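PDB 6IAQ: dihydrodipicolinate reductase N-terminus domain-containing protein from Mycobacterium smegmatis, which probably catalyses the NADP-dependent reductive amination of ketones to amines, as a native amine dehydrogenase that binds the nicotinamide cofactor. Local coordinates for residues A[140-145]-A[311-316]; A[145-150]-A[325-330]. One frame throughout, in Å; residues are numbered along the deposited sequence.

Overall arrangement
Both contacts hold helix 141-153, which follows strand 134-137 of the Rossmann sheet, against the C-terminal part of the chain, and their segments alternate along the sequence. Contact 1 (140-145 with 311-316) is buried and joins the start of that helix, where the cofactor's carboxamide is read, to the junction of helices 302-312 and 314-319 through full charges. Contact 2 (145-150 with 325-330) lies farther out, its centre about 13 Å from the centre of the chain against about 9 Å for contact 1, is only partly buried, and relies on one weak hydrogen bond from a side-chain amide and on van der Waals packing. Asp-142 connects them, since it serves Arg-313 in the first and Asn-147 of the second.

Contact 1 (A[140-145]-A[311-316]); sequences YQDTFW and VNRIPD. With NAP (NADP nicotinamide-adenine-dinucleotide phosphate), chain F.
Asp-142 holds its CG trans to the main-chain N (chi1 -178°), which lets its carboxylate meet the guanidinium of Arg-313, whose chain bends at chi2 (-53°) and then runs extended to approach from the opposite direction. The grip is side-on and bidentate: NE of Arg-313 gives an almost straight bond to OD2 of Asp-142 at 2.8 Å, and NH2 of Arg-313 reaches OD1 of Asp-142 at 3.0 Å, each oxygen accepting on its syn lone pair. The carboxylate and guanidinium planes are only 17° apart, nearly coplanar, so the two bonds fix the rotation of both flat groups. The salt bridge joins the start of helix 141-153, which follows strand 134-137 of the Rossmann sheet, to the junction of helices 302-312 and 314-319. Beside this salt bridge, the backbone N of Tyr-140 donates to O7N of NADP at 2.9 Å, while N7N of NADP donates to OE1 of Gln-141, also at 2.9 Å; the nicotinamide carboxamide is thus read at both its oxygen and its nitrogen. The third guanidinium nitrogen, NH1 of Arg-313, hydrogen-bonds OD2 of Asp-316 at 2.9 Å, from the anti side and tilted well out of the carboxylate plane, and also meets the carbonyl of Pro-331. Asp-142 is itself held by Thr-138 at OD2 and Asn-147 at OD1, and Asp-316 has a second cationic partner in Arg-336.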
loop_
_atom_site.group_PDB
_atom_site.type_symbol
_atom_site.label_atom_id
_atom_site.label_comp_id
_atom_site.label_asym_id
_atom_site.label_seq_id
_atom_site.Cartn_x
_atom_site.Cartn_y
_atom_site.Cartn_z
ATOM N N TYR A 140 3.997 13.870 1.524
ATOM C CA TYR A 140 2.706 13.232 1.907
ATOM C C TYR A 140 2.240 12.298 0.781
ATOM O O TYR A 140 1.808 11.144 1.048
ATOM C CB TYR A 140 1.649 14.296 2.209
ATOM C CG TYR A 140 0.292 13.673 2.450
ATOM C CD1 TYR A 140 0.075 12.876 3.562
ATOM C CD2 TYR A 140 -0.719 13.790 1.516
ATOM C CE1 TYR A 140 -1.126 12.231 3.763
ATOM C CE2 TYR A 140 -1.950 13.191 1.723
ATOM C CZ TYR A 140 -2.143 12.392 2.838
ATOM O OH TYR A 140 -3.352 11.789 3.033
ATOM N N GLN A 141 2.332 12.766 -0.454
ATOM C CA GLN A 141 1.706 12.124 -1.647
ATOM C C GLN A 141 2.294 10.728 -1.862
ATOM O O GLN A 141 1.572 9.867 -2.431
ATOM C CB GLN A 141 1.879 12.928 -2.937
ATOM C CG GLN A 141 1.866 14.451 -2.781
ATOM C CD GLN A 141 3.287 14.949 -2.711
ATOM O OE1 GLN A 141 4.009 14.596 -1.779
ATOM N NE2 GLN A 141 3.736 15.625 -3.777
ATOM N N ASP A 142 3.553 10.511 -1.480
ATOM C CA ASP A 142 4.364 9.310 -1.832
ATOM C C ASP A 142 3.522 8.032 -1.575
ATOM O O ASP A 142 3.305 7.255 -2.506
ATOM C CB ASP A 142 5.663 9.352 -1.037
ATOM C CG ASP A 142 6.673 8.251 -1.264
ATOM O OD1 ASP A 142 6.266 7.124 -1.649
ATOM O OD2 ASP A 142 7.883 8.529 -1.005
ATOM N N THR A 143 3.080 7.833 -0.344
ATOM C CA THR A 143 2.204 6.707 0.052
ATOM C C THR A 143 0.740 7.024 -0.266
ATOM O O THR A 143 0.102 6.227 -0.982
ATOM C CB THR A 143 2.392 6.352 1.522
ATOM O OG1 THR A 143 3.738 5.993 1.740
ATOM C CG2 THR A 143 1.505 5.208 1.936
ATOM N N PHE A 144 0.193 8.136 0.231
ATOM C CA PHE A 144 -1.286 8.297 0.373
ATOM C C PHE A 144 -1.961 8.629 -0.950
ATOM O O PHE A 144 -3.159 8.344 -1.057
ATOM C CB PHE A 144 -1.594 9.307 1.472
ATOM C CG PHE A 144 -1.199 8.789 2.829
ATOM C CD1 PHE A 144 -1.968 7.828 3.472
ATOM C CD2 PHE A 144 -0.017 9.202 3.425
ATOM C CE1 PHE A 144 -1.580 7.345 4.716
ATOM C CE2 PHE A 144 0.383 8.694 4.646
ATOM C CZ PHE A 144 -0.390 7.748 5.289
ATOM N N TRP A 145 -1.237 9.169 -1.937
ATOM C CA TRP A 145 -1.848 9.530 -3.239
ATOM C C TRP A 145 -1.246 8.707 -4.387
ATOM O O TRP A 145 -1.864 8.726 -5.465
ATOM C CB TRP A 145 -1.772 11.034 -3.526
ATOM C CG TRP A 145 -2.496 11.902 -2.552
ATOM C CD1 TRP A 145 -3.458 11.521 -1.660
ATOM C CD2 TRP A 145 -2.341 13.318 -2.390
ATOM N NE1 TRP A 145 -3.912 12.603 -0.955
ATOM C CE2 TRP A 145 -3.224 13.718 -1.359
ATOM C CE3 TRP A 145 -1.485 14.275 -2.953
ATOM C CZ2 TRP A 145 -3.280 15.033 -0.888
ATOM C CZ3 TRP A 145 -1.581 15.589 -2.527
ATOM C CH2 TRP A 145 -2.452 15.961 -1.496
ATOM N N VAL A 311 11.955 11.538 5.411
ATOM C CA VAL A 311 13.027 10.962 6.276
ATOM C C VAL A 311 13.223 9.485 5.928
ATOM O O VAL A 311 14.381 9.099 5.638
ATOM C CB VAL A 311 12.728 11.193 7.759
ATOM C CG1 VAL A 311 13.667 10.407 8.672
ATOM C CG2 VAL A 311 12.788 12.680 8.085
ATOM N N ASN A 312 12.138 8.704 5.898
ATOM C CA ASN A 312 12.202 7.227 5.726
ATOM C C ASN A 312 12.660 6.943 4.291
ATOM O O ASN A 312 13.166 5.819 4.054
ATOM C CB ASN A 312 10.883 6.547 6.102
ATOM C CG ASN A 312 10.527 6.679 7.576
ATOM O OD1 ASN A 312 11.371 7.024 8.407
ATOM N ND2 ASN A 312 9.269 6.415 7.920
ATOM N N ARG A 313 12.575 7.924 3.379
ATOM C CA ARG A 313 13.083 7.762 1.991
ATOM C C ARG A 313 14.613 7.954 1.897
ATOM O O ARG A 313 15.195 7.569 0.871
ATOM C CB ARG A 313 12.407 8.732 1.018
ATOM C CG ARG A 313 11.054 8.305 0.469
ATOM C CD ARG A 313 11.091 6.928 -0.154
ATOM N NE ARG A 313 9.853 6.567 -0.814
ATOM C CZ ARG A 313 9.580 5.339 -1.273
ATOM N NH1 ARG A 313 10.462 4.337 -1.146
ATOM N NH2 ARG A 313 8.422 5.121 -1.864
ATOM N N ILE A 314 15.275 8.533 2.885
ATOM C CA ILE A 314 16.696 8.965 2.717
ATOM C C ILE A 314 17.569 7.754 2.369
ATOM O O ILE A 314 18.359 7.836 1.426
ATOM C CB ILE A 314 17.207 9.765 3.930
ATOM C CG1 ILE A 314 16.629 11.188 3.924
ATOM C CG2 ILE A 314 18.734 9.789 3.965
ATOM C CD1 ILE A 314 16.773 11.892 5.238
ATOM N N PRO A 315 17.486 6.597 3.063
ATOM C CA PRO A 315 18.316 5.444 2.684
ATOM C C PRO A 315 18.035 4.959 1.255
ATOM O O PRO A 315 18.976 4.537 0.586
ATOM C CB PRO A 315 17.983 4.347 3.699
ATOM C CG PRO A 315 17.416 5.106 4.889
ATOM C CD PRO A 315 16.773 6.360 4.318
ATOM N N ASP A 316 16.768 5.024 0.823
ATOM C CA ASP A 316 16.342 4.591 -0.525
ATOM C C ASP A 316 17.010 5.484 -1.543
ATOM O O ASP A 316 17.497 4.950 -2.533
ATOM C CB ASP A 316 14.822 4.604 -0.696
ATOM C CG ASP A 316 14.076 3.673 0.245
ATOM O OD1 ASP A 316 14.740 2.742 0.795
ATOM O OD2 ASP A 316 12.855 3.897 0.435
HETATM P PA NAP F . 7.937 27.430 5.048
HETATM O O1A NAP F . 7.736 27.277 6.481
HETATM O O2A NAP F . 7.594 28.730 4.262
HETATM O O5B NAP F . 9.502 27.055 4.771
HETATM C C5B NAP F . 10.173 27.368 3.542
HETATM C C4B NAP F . 11.649 27.578 3.852
HETATM O O4B NAP F . 12.398 27.822 2.665
HETATM C C3B NAP F . 11.954 28.764 4.805
HETATM O O3B NAP F . 12.801 28.192 5.832
HETATM C C2B NAP F . 12.764 29.775 3.997
HETATM O O2B NAP F . 13.846 30.385 4.735
HETATM C C1B NAP F . 13.399 28.828 3.026
HETATM N N9A NAP F . 13.878 29.377 1.759
HETATM C C8A NAP F . 13.199 30.033 0.797
HETATM N N7A NAP F . 14.031 30.263 -0.225
HETATM C C5A NAP F . 15.214 29.672 0.068
HETATM C C6A NAP F . 16.541 29.488 -0.572
HETATM N N6A NAP F . 16.795 29.988 -1.774
HETATM N N1A NAP F . 17.483 28.820 0.091
HETATM C C2A NAP F . 17.292 28.275 1.310
HETATM N N3A NAP F . 16.118 28.385 1.973
HETATM C C4A NAP F . 15.113 29.093 1.384
HETATM O O3 NAP F . 7.146 26.264 4.199
HETATM P PN NAP F . 6.999 24.677 4.658
HETATM O O1N NAP F . 5.672 24.377 5.282
HETATM O O2N NAP F . 8.218 24.223 5.380
HETATM O O5D NAP F . 6.984 24.190 3.135
HETATM C C5D NAP F . 8.101 24.204 2.237
HETATM C C4D NAP F . 7.806 23.641 0.875
HETATM O O4D NAP F . 7.505 22.216 1.039
HETATM C C3D NAP F . 6.645 24.341 0.227
HETATM O O3D NAP F . 6.857 24.587 -1.152
HETATM C C2D NAP F . 5.498 23.340 0.418
HETATM O O2D NAP F . 4.499 23.548 -0.590
HETATM C C1D NAP F . 6.267 21.988 0.371
HETATM N N1N NAP F . 5.533 20.913 1.063
HETATM C C2N NAP F . 5.346 19.781 0.411
HETATM C C3N NAP F . 4.607 18.769 1.004
HETATM C C7N NAP F . 4.410 17.436 0.316
HETATM O O7N NAP F . 3.610 16.668 0.850
HETATM N N7N NAP F . 5.103 17.104 -0.788
HETATM C C4N NAP F . 4.090 18.965 2.285
HETATM C C5N NAP F . 4.305 20.166 2.954
HETATM C C6N NAP F . 5.045 21.119 2.299
HETATM P P2B NAP F . 13.596 31.312 6.012
HETATM O O1X NAP F . 13.070 30.453 7.126
HETATM O O2X NAP F . 14.997 31.730 6.454
HETATM O O3X NAP F . 12.684 32.364 5.373
#

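Contact 2 (A[145-150]-A[325-330]); sequences WVNMIA and VTVDRL
Asn-147 and Asp-328 bring the two backbones to 6.2 Å between their CA atoms, where helix 141-153 passes a short turn of helical backbone angles at 327-329, just beyond strand 323-324. The amide end of Asn-147 spans the distance between them. CG lies beside the backbone N and anti to the carbonyl carbon (chi1 -76°), and from there ND2 of Asn-147 donates a weak bond to the carbonyl O of Val-327 at 3.4 Å, with an N-H...O angle of 150°. The same amide nitrogen packs against the isopropyl group, 4.0 Å from CG2 of Val-327, while its oxygen faces the next residue, OD1 of Asn-147 lying 3.7 Å from CA of Asp-328. Within the turn, OG1 of Thr-326 donates to OD1 of Asp-328 at 2.7 Å, and the backbone N of Arg-329 bonds O of Thr-326 at 2.9 Å, so the turn is braced by bonds of its own. The contact joins the helix that follows strand 134-137 of the Rossmann sheet to the connection that leaves the sheet's edge strand. Val-327 also rests on Thr-136 of strand 134-137, and Asp-328 touches Asp-214 of helix 203-215. The stronger partner of ND2 of Asn-147 is OD1 of Asp-142, five residues earlier, across the wider pi-type turn of the helix, so this amide is probably oriented chiefly by that carboxylate and offers the carbonyl of Val-327 a secondary bond, making the union of helix and turn one of weak polar contact and packing without a charge pair.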
loop_
_atom_site.group_PDB
_atom_site.type_symbol
_atom_site.label_atom_id
_atom_site.label_comp_id
_atom_site.label_asym_id
_atom_site.label_seq_id
_atom_site.Cartn_x
_atom_site.Cartn_y
_atom_site.Cartn_z
ATOM N N TRP A 145 -1.237 9.169 -1.937
ATOM C CA TRP A 145 -1.848 9.530 -3.239
ATOM C C TRP A 145 -1.246 8.707 -4.387
ATOM O O TRP A 145 -1.864 8.726 -5.465
ATOM C CB TRP A 145 -1.772 11.034 -3.526
ATOM C CG TRP A 145 -2.496 11.902 -2.552
ATOM C CD1 TRP A 145 -3.458 11.521 -1.660
ATOM C CD2 TRP A 145 -2.341 13.318 -2.390
ATOM N NE1 TRP A 145 -3.912 12.603 -0.955
ATOM C CE2 TRP A 145 -3.224 13.718 -1.359
ATOM C CE3 TRP A 145 -1.485 14.275 -2.953
ATOM C CZ2 TRP A 145 -3.280 15.033 -0.888
ATOM C CZ3 TRP A 145 -1.581 15.589 -2.527
ATOM C CH2 TRP A 145 -2.452 15.961 -1.496
ATOM N N VAL A 146 -0.118 8.027 -4.193
ATOM C CA VAL A 146 0.534 7.278 -5.300
ATOM C C VAL A 146 0.676 5.793 -4.958
ATOM O O VAL A 146 -0.099 5.001 -5.530
ATOM C CB VAL A 146 1.878 7.911 -5.695
ATOM C CG1 VAL A 146 2.546 7.124 -6.813
ATOM C CG2 VAL A 146 1.731 9.388 -6.045
ATOM N N ASN A 147 1.622 5.400 -4.100
ATOM C CA ASN A 147 2.007 3.980 -3.931
ATOM C C ASN A 147 0.855 3.136 -3.306
ATOM O O ASN A 147 0.673 1.963 -3.733
ATOM C CB ASN A 147 3.310 3.841 -3.157
ATOM C CG ASN A 147 4.522 4.186 -4.030
ATOM O OD1 ASN A 147 4.779 3.503 -5.001
ATOM N ND2 ASN A 147 5.249 5.256 -3.747
ATOM N N MET A 148 0.121 3.663 -2.322
ATOM C CA MET A 148 -0.991 2.909 -1.690
ATOM C C MET A 148 -2.163 2.815 -2.674
ATOM O O MET A 148 -2.904 1.800 -2.646
ATOM C CB MET A 148 -1.493 3.597 -0.411
ATOM C CG MET A 148 -2.419 2.670 0.385
ATOM S SD MET A 148 -2.762 3.384 1.989
ATOM C CE MET A 148 -1.322 2.768 2.849
ATOM N N ILE A 149 -2.329 3.824 -3.523
ATOM C CA ILE A 149 -3.406 3.827 -4.535
ATOM C C ILE A 149 -3.076 2.819 -5.641
ATOM O O ILE A 149 -3.972 2.022 -6.014
ATOM C CB ILE A 149 -3.693 5.233 -5.078
ATOM C CG1 ILE A 149 -3.995 6.234 -3.967
ATOM C CG2 ILE A 149 -4.824 5.187 -6.092
ATOM C CD1 ILE A 149 -4.962 5.733 -2.889
ATOM N N ALA A 150 -1.843 2.802 -6.133
ATOM C CA ALA A 150 -1.407 1.784 -7.112
ATOM C C ALA A 150 -1.563 0.377 -6.511
ATOM O O ALA A 150 -1.970 -0.548 -7.238
ATOM C CB ALA A 150 0.006 2.055 -7.561
ATOM N N VAL A 325 14.931 9.960 -9.640
ATOM C CA VAL A 325 14.241 8.667 -9.361
ATOM C C VAL A 325 12.929 8.986 -8.630
ATOM O O VAL A 325 12.987 9.515 -7.513
ATOM C CB VAL A 325 15.148 7.704 -8.573
ATOM C CG1 VAL A 325 14.415 6.383 -8.331
ATOM C CG2 VAL A 325 16.473 7.429 -9.298
ATOM N N THR A 326 11.801 8.701 -9.252
ATOM C CA THR A 326 10.444 8.928 -8.710
ATOM C C THR A 326 10.046 7.780 -7.773
ATOM O O THR A 326 10.523 6.646 -7.932
ATOM C CB THR A 326 9.443 9.129 -9.848
ATOM O OG1 THR A 326 9.523 7.989 -10.710
ATOM C CG2 THR A 326 9.730 10.389 -10.629
ATOM N N VAL A 327 9.188 8.086 -6.812
ATOM C CA VAL A 327 8.892 7.200 -5.649
ATOM C C VAL A 327 8.148 5.927 -6.080
ATOM O O VAL A 327 8.241 4.939 -5.366
ATOM C CB VAL A 327 8.116 7.985 -4.582
ATOM C CG1 VAL A 327 9.044 9.011 -3.925
ATOM C CG2 VAL A 327 6.836 8.604 -5.144
ATOM N N ASP A 328 7.427 5.951 -7.185
ATOM C CA ASP A 328 6.791 4.748 -7.783
ATOM C C ASP A 328 7.853 3.710 -8.171
ATOM O O ASP A 328 7.493 2.532 -8.233
ATOM C CB ASP A 328 5.958 5.122 -9.008
ATOM C CG ASP A 328 6.776 5.817 -10.089
ATOM O OD1 ASP A 328 7.244 6.932 -9.848
ATOM O OD2 ASP A 328 6.926 5.231 -11.151
ATOM N N ARG A 329 9.104 4.117 -8.404
ATOM C CA ARG A 329 10.203 3.240 -8.886
ATOM C C ARG A 329 11.095 2.806 -7.719
ATOM O O ARG A 329 11.955 1.926 -7.927
ATOM C CB ARG A 329 11.048 3.962 -9.946
ATOM C CG ARG A 329 10.291 4.291 -11.222
ATOM C CD ARG A 329 11.219 4.664 -12.376
ATOM N N LEU A 330 10.921 3.374 -6.524
ATOM C CA LEU A 330 11.778 3.022 -5.362
ATOM C C LEU A 330 11.231 1.756 -4.715
ATOM O O LEU A 330 10.070 1.419 -4.922
ATOM C CB LEU A 330 11.788 4.193 -4.380
ATOM C CG LEU A 330 12.557 5.425 -4.851
ATOM C CD1 LEU A 330 12.383 6.560 -3.861
ATOM C CD2 LEU A 330 14.039 5.122 -5.044
#